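Local atomic coordinates of Esterase/lipase (Lactobacillus rhamnosus, PDB entry 4N5H), a protein that probably hydrolyses ester bonds, and may also transfer acyl groups, as an esterase of the alpha/beta hydrolase fold. Residues S244-L247 with Q248-L252; W285-P288 with E289-E292. The protein carries 1 engineered substitution. One frame throughout, in Å; residues are numbered along the deposited sequence.

Overall arrangement
The two contacts lie in series along the C-terminal part of the chain, contact 1 closing before contact 2 opens, and each covers the N-terminal start of a helix. Contact 1 (244-252) starts helix 246-258, the crossover of the beta-alpha-beta unit between the parallel strands 235-240 and 263-268. Contact 2 (285-292) leads from the loop after helix 280-283 into helix 288-311, the last helix of the chain. Their centres are about 22 Å apart and their nearest atoms about 12 Å, without touching. Contact 1 adjoins D243 and H278, which probably belong to a catalytic Ser-His-Asp triad, whereas contact 2 faces a second subunit, so one helix start lies beside the probable active site and the other at a subunit interface.

Contact 1 of 2, residues S244-L247 with Q248-L252; sequences SFYL and QSQAL
Helix 246-258 takes its first turns here, with Q250 N bonded to Y246 O at 2.9 Å and A251 N to L247 O at 2.9 Å, while Q248 N makes a weak, bent bond (123°) to O of F245, the N-cap residue. The main side-chain pairing is Y246 with Q250. CG of Y246 stands anti to its own nitrogen (chi1 -179°), which lays the ring across the path of the extended glutamine, the two chains crossing at a slant. Q250 CG forms a CH-pi contact over one face, toward the rim, 4.0 Å from the ring centroid, and the amide stacks over the CE2 side, its plane tilted 21° from the ring's, with CD 3.5 Å from Y246 CE2. An alanine here would take away both CG and the amide, and the phenol ring, without this cover on that face, would probably be freer to turn. At the cap, a water bridges F245 O and S249 OG, 2.7 Å from the hydroxyl. Q248 CG meets the edge of the F245 ring, and its OE1 accepts from E188 N. F245 N bonds to D243 OD1, and its ring meets H278. CH-pi and stacking thus supplement the Y246-Q250 backbone bond, while polar bonds and water meet at the cap beside the probable triad.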
loop_
_atom_site.group_PDB
_atom_site.type_symbol
_atom_site.label_atom_id
_atom_site.label_comp_id
_atom_site.label_asym_id
_atom_site.label_seq_id
_atom_site.Cartn_x
_atom_site.Cartn_y
_atom_site.Cartn_z
ATOM N N SER A 244 -9.452 -22.161 22.335
ATOM C CA SER A 244 -10.810 -22.054 22.786
ATOM C C SER A 244 -11.615 -23.307 22.396
ATOM O O SER A 244 -12.539 -23.646 23.110
ATOM C CB SER A 244 -11.479 -20.879 22.135
ATOM O OG SER A 244 -11.327 -20.853 20.725
ATOM N N PHE A 245 -11.209 -24.035 21.353
ATOM C CA PHE A 245 -11.819 -25.343 20.965
ATOM C C PHE A 245 -11.079 -26.543 21.429
ATOM O O PHE A 245 -11.207 -27.640 20.873
ATOM C CB PHE A 245 -11.986 -25.386 19.440
ATOM C CG PHE A 245 -13.054 -24.460 18.934
ATOM C CD1 PHE A 245 -12.744 -23.186 18.526
ATOM C CD2 PHE A 245 -14.378 -24.861 18.962
ATOM C CE1 PHE A 245 -13.666 -22.308 17.968
ATOM C CE2 PHE A 245 -15.344 -23.958 18.479
ATOM C CZ PHE A 245 -14.963 -22.728 17.920
ATOM N N TYR A 246 -10.335 -26.473 22.524
ATOM C CA TYR A 246 -9.544 -27.606 22.970
ATOM C C TYR A 246 -10.461 -28.815 23.254
ATOM O O TYR A 246 -10.044 -29.952 23.049
ATOM C CB TYR A 246 -8.756 -27.238 24.251
ATOM C CG TYR A 246 -7.871 -28.308 24.800
ATOM C CD1 TYR A 246 -6.881 -29.002 24.030
ATOM C CD2 TYR A 246 -8.030 -28.718 26.145
ATOM C CE1 TYR A 246 -6.060 -29.950 24.561
ATOM C CE2 TYR A 246 -7.193 -29.688 26.661
ATOM C CZ TYR A 246 -6.212 -30.290 25.898
ATOM O OH TYR A 246 -5.421 -31.253 26.408
ATOM N N LEU A 247 -11.676 -28.583 23.749
ATOM C CA LEU A 247 -12.524 -29.729 24.011
ATOM C C LEU A 247 -12.782 -30.565 22.766
ATOM O O LEU A 247 -12.931 -31.785 22.813
ATOM C CB LEU A 247 -13.885 -29.320 24.583
ATOM C CG LEU A 247 -13.951 -28.875 26.051
ATOM C CD1 LEU A 247 -15.434 -29.021 26.439
ATOM C CD2 LEU A 247 -13.007 -29.656 27.001
ATOM N N GLN A 248 -12.880 -29.903 21.614
ATOM C CA GLN A 248 -12.967 -30.647 20.344
ATOM C C GLN A 248 -11.774 -31.544 20.039
ATOM O O GLN A 248 -11.904 -32.602 19.475
ATOM C CB GLN A 248 -13.168 -29.668 19.202
ATOM C CG GLN A 248 -14.520 -29.009 19.195
ATOM C CD GLN A 248 -15.596 -29.880 18.551
ATOM O OE1 GLN A 248 -15.344 -30.600 17.582
ATOM N NE2 GLN A 248 -16.775 -29.872 19.130
ATOM N N SER A 249 -10.545 -31.051 20.297
ATOM C CA SER A 249 -9.382 -31.851 20.161
ATOM C C SER A 249 -9.402 -33.055 21.132
ATOM O O SER A 249 -9.058 -34.174 20.749
ATOM C CB SER A 249 -8.088 -31.000 20.394
ATOM O OG SER A 249 -7.821 -30.145 19.293
ATOM N N GLN A 250 -9.814 -32.811 22.371
ATOM C CA GLN A 250 -9.954 -33.932 23.337
ATOM C C GLN A 250 -10.973 -34.968 22.822
ATOM O O GLN A 250 -10.713 -36.159 22.897
ATOM C CB GLN A 250 -10.402 -33.460 24.713
ATOM C CG GLN A 250 -9.351 -32.549 25.349
ATOM C CD GLN A 250 -9.733 -32.161 26.767
ATOM O OE1 GLN A 250 -10.680 -31.425 27.012
ATOM N NE2 GLN A 250 -8.938 -32.613 27.684
ATOM N N ALA A 251 -12.078 -34.516 22.318
ATOM C CA ALA A 251 -13.118 -35.410 21.766
ATOM C C ALA A 251 -12.579 -36.176 20.597
ATOM O O ALA A 251 -12.795 -37.408 20.471
ATOM C CB ALA A 251 -14.358 -34.645 21.356
ATOM N N LEU A 252 -11.875 -35.495 19.674
ATOM C CA LEU A 252 -11.283 -36.195 18.555
ATOM C C LEU A 252 -10.269 -37.252 18.902
ATOM O O LEU A 252 -10.201 -38.319 18.282
ATOM C CB LEU A 252 -10.580 -35.201 17.596
ATOM C CG LEU A 252 -10.118 -35.811 16.313
ATOM C CD1 LEU A 252 -11.237 -36.532 15.561
ATOM C CD2 LEU A 252 -9.647 -34.630 15.407
HETATM O O HOH W 1 -9.664 -28.374 18.382
#

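Contact 2 of 2, residues W285-P288 with E289-E292; sequences WEWP and ESIE. With IPA (isopropyl alcohol), chain D.
I291 reaches back over the start of its own helix to W285, and W287, at the N-cap position, supplies the carbonyl that holds the turn. W287 O takes a straight bond from I291 N (2.9 Å, 169°) and a weak one from S290 N, and P288 O accepts from E292 N at 2.9 Å. P288, which has no N-H to offer, occupies the first helical position, where none is needed for the helix bonding.

Along I291, CB passes P288 O at 3.7 Å. CG1, placed beside the backbone nitrogen by a chi1 of -63°, comes 3.5 Å from W285 O. CD1 then touches the same oxygen at 3.4 Å and lies 4.1 Å from CE3 of the W285 indole, approaching the ring obliquely. The tip of the isoleucine thus rests against both the carbonyl and the indole of W285, the two side chains running side by side. One face of that indole is covered over its centre by CB of the next residue, E286.

S290 CB also packs on W287 O, at 3.3 Å. On another side of the turn, E292 OE1 accepts a hydrogen bond from O2 of an isopropyl alcohol, probably from the crystallisation liquor, at 2.9 Å; E292 OE2 forms a salt bridge to K266 NZ. E289 OE2 is gripped by H275 NE2 and by R133 of the second subunit, a neighbouring copy that also receives W287, its indole stacked on Y41 there and NE1 bonded to T39 O.

Within the subunit, W285 and I291 face Y91 of helix 86-94, W287 and S290 meet F280 of helix 280-283, and E289 and E292 lie against W268 of strand 263-268.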
loop_
_atom_site.group_PDB
_atom_site.type_symbol
_atom_site.label_atom_id
_atom_site.label_comp_id
_atom_site.label_asym_id
_atom_site.label_seq_id
_atom_site.Cartn_x
_atom_site.Cartn_y
_atom_site.Cartn_z
ATOM N N TRP A 285 2.379 -16.991 11.334
ATOM C CA TRP A 285 3.471 -17.873 10.896
ATOM C C TRP A 285 4.804 -17.530 11.479
ATOM O O TRP A 285 5.648 -18.402 11.639
ATOM C CB TRP A 285 3.553 -17.844 9.362
ATOM C CG TRP A 285 4.129 -16.589 8.830
ATOM C CD1 TRP A 285 3.472 -15.437 8.568
ATOM C CD2 TRP A 285 5.527 -16.296 8.664
ATOM N NE1 TRP A 285 4.394 -14.451 8.226
ATOM C CE2 TRP A 285 5.632 -14.974 8.207
ATOM C CE3 TRP A 285 6.682 -17.069 8.725
ATOM C CZ2 TRP A 285 6.823 -14.384 7.916
ATOM C CZ3 TRP A 285 7.843 -16.484 8.498
ATOM C CH2 TRP A 285 7.952 -15.149 8.080
ATOM N N GLU A 286 4.977 -16.232 11.819
ATOM C CA GLU A 286 6.309 -15.726 12.120
ATOM C C GLU A 286 6.702 -15.991 13.585
ATOM O O GLU A 286 7.844 -15.821 13.961
ATOM C CB GLU A 286 6.334 -14.206 11.766
ATOM C CG GLU A 286 5.713 -13.224 12.773
ATOM C CD GLU A 286 4.201 -13.116 12.759
ATOM O OE1 GLU A 286 3.509 -13.925 12.067
ATOM O OE2 GLU A 286 3.674 -12.262 13.454
ATOM N N TRP A 287 5.745 -16.355 14.437
ATOM C CA TRP A 287 6.132 -16.553 15.804
ATOM C C TRP A 287 7.009 -17.837 15.888
ATOM O O TRP A 287 6.706 -18.855 15.261
ATOM C CB TRP A 287 4.966 -16.786 16.671
ATOM C CG TRP A 287 3.992 -15.669 16.788
ATOM C CD1 TRP A 287 4.107 -14.422 16.343
ATOM C CD2 TRP A 287 2.783 -15.738 17.557
ATOM N NE1 TRP A 287 3.021 -13.683 16.750
ATOM C CE2 TRP A 287 2.180 -14.471 17.483
ATOM C CE3 TRP A 287 2.152 -16.776 18.293
ATOM C CZ2 TRP A 287 0.917 -14.195 18.044
ATOM C CZ3 TRP A 287 0.907 -16.496 18.909
ATOM C CH2 TRP A 287 0.318 -15.213 18.797
ATOM N N PRO A 288 7.993 -17.873 16.824
ATOM C CA PRO A 288 8.802 -19.109 17.040
ATOM C C PRO A 288 8.001 -20.387 17.274
ATOM O O PRO A 288 8.299 -21.423 16.684
ATOM C CB PRO A 288 9.619 -18.748 18.303
ATOM C CG PRO A 288 9.718 -17.256 18.276
ATOM C CD PRO A 288 8.534 -16.708 17.561
ATOM N N GLU A 289 6.923 -20.339 18.036
ATOM C CA GLU A 289 6.112 -21.554 18.237
ATOM C C GLU A 289 5.364 -22.012 17.006
ATOM O O GLU A 289 5.100 -23.188 16.789
ATOM C CB GLU A 289 5.114 -21.361 19.362
ATOM C CG GLU A 289 5.661 -21.072 20.784
ATOM C CD GLU A 289 5.802 -19.600 21.071
ATOM O OE1 GLU A 289 5.944 -18.751 20.144
ATOM O OE2 GLU A 289 5.740 -19.307 22.280
ATOM N N SER A 290 5.031 -21.062 16.148
ATOM C CA SER A 290 4.375 -21.330 14.899
ATOM C C SER A 290 5.357 -21.988 13.931
ATOM O O SER A 290 5.047 -23.009 13.298
ATOM C CB SER A 290 3.825 -20.054 14.301
ATOM O OG SER A 290 2.851 -19.454 15.162
ATOM N N ILE A 291 6.543 -21.411 13.812
ATOM C CA ILE A 291 7.591 -22.030 13.022
ATOM C C ILE A 291 7.871 -23.444 13.520
ATOM O O ILE A 291 7.931 -24.408 12.710
ATOM C CB ILE A 291 8.884 -21.155 13.087
ATOM C CG1 ILE A 291 8.766 -19.793 12.511
ATOM C CG2 ILE A 291 10.060 -21.932 12.495
ATOM C CD1 ILE A 291 8.742 -19.741 11.031
ATOM N N GLU A 292 7.971 -23.660 14.856
ATOM C CA GLU A 292 8.260 -24.979 15.358
ATOM C C GLU A 292 7.140 -25.945 14.991
ATOM O O GLU A 292 7.424 -27.056 14.531
ATOM C CB GLU A 292 8.442 -24.919 16.883
ATOM C CG GLU A 292 8.679 -26.300 17.477
ATOM C CD GLU A 292 8.809 -26.270 18.995
ATOM O OE1 GLU A 292 9.462 -25.332 19.521
ATOM O OE2 GLU A 292 8.304 -27.182 19.640
HETATM C C1 IPA D . 9.121 -23.414 22.378
HETATM C C2 IPA D . 9.502 -22.270 21.433
HETATM C C3 IPA D . 11.015 -22.076 21.402
HETATM O O2 IPA D . 8.995 -22.554 20.114
#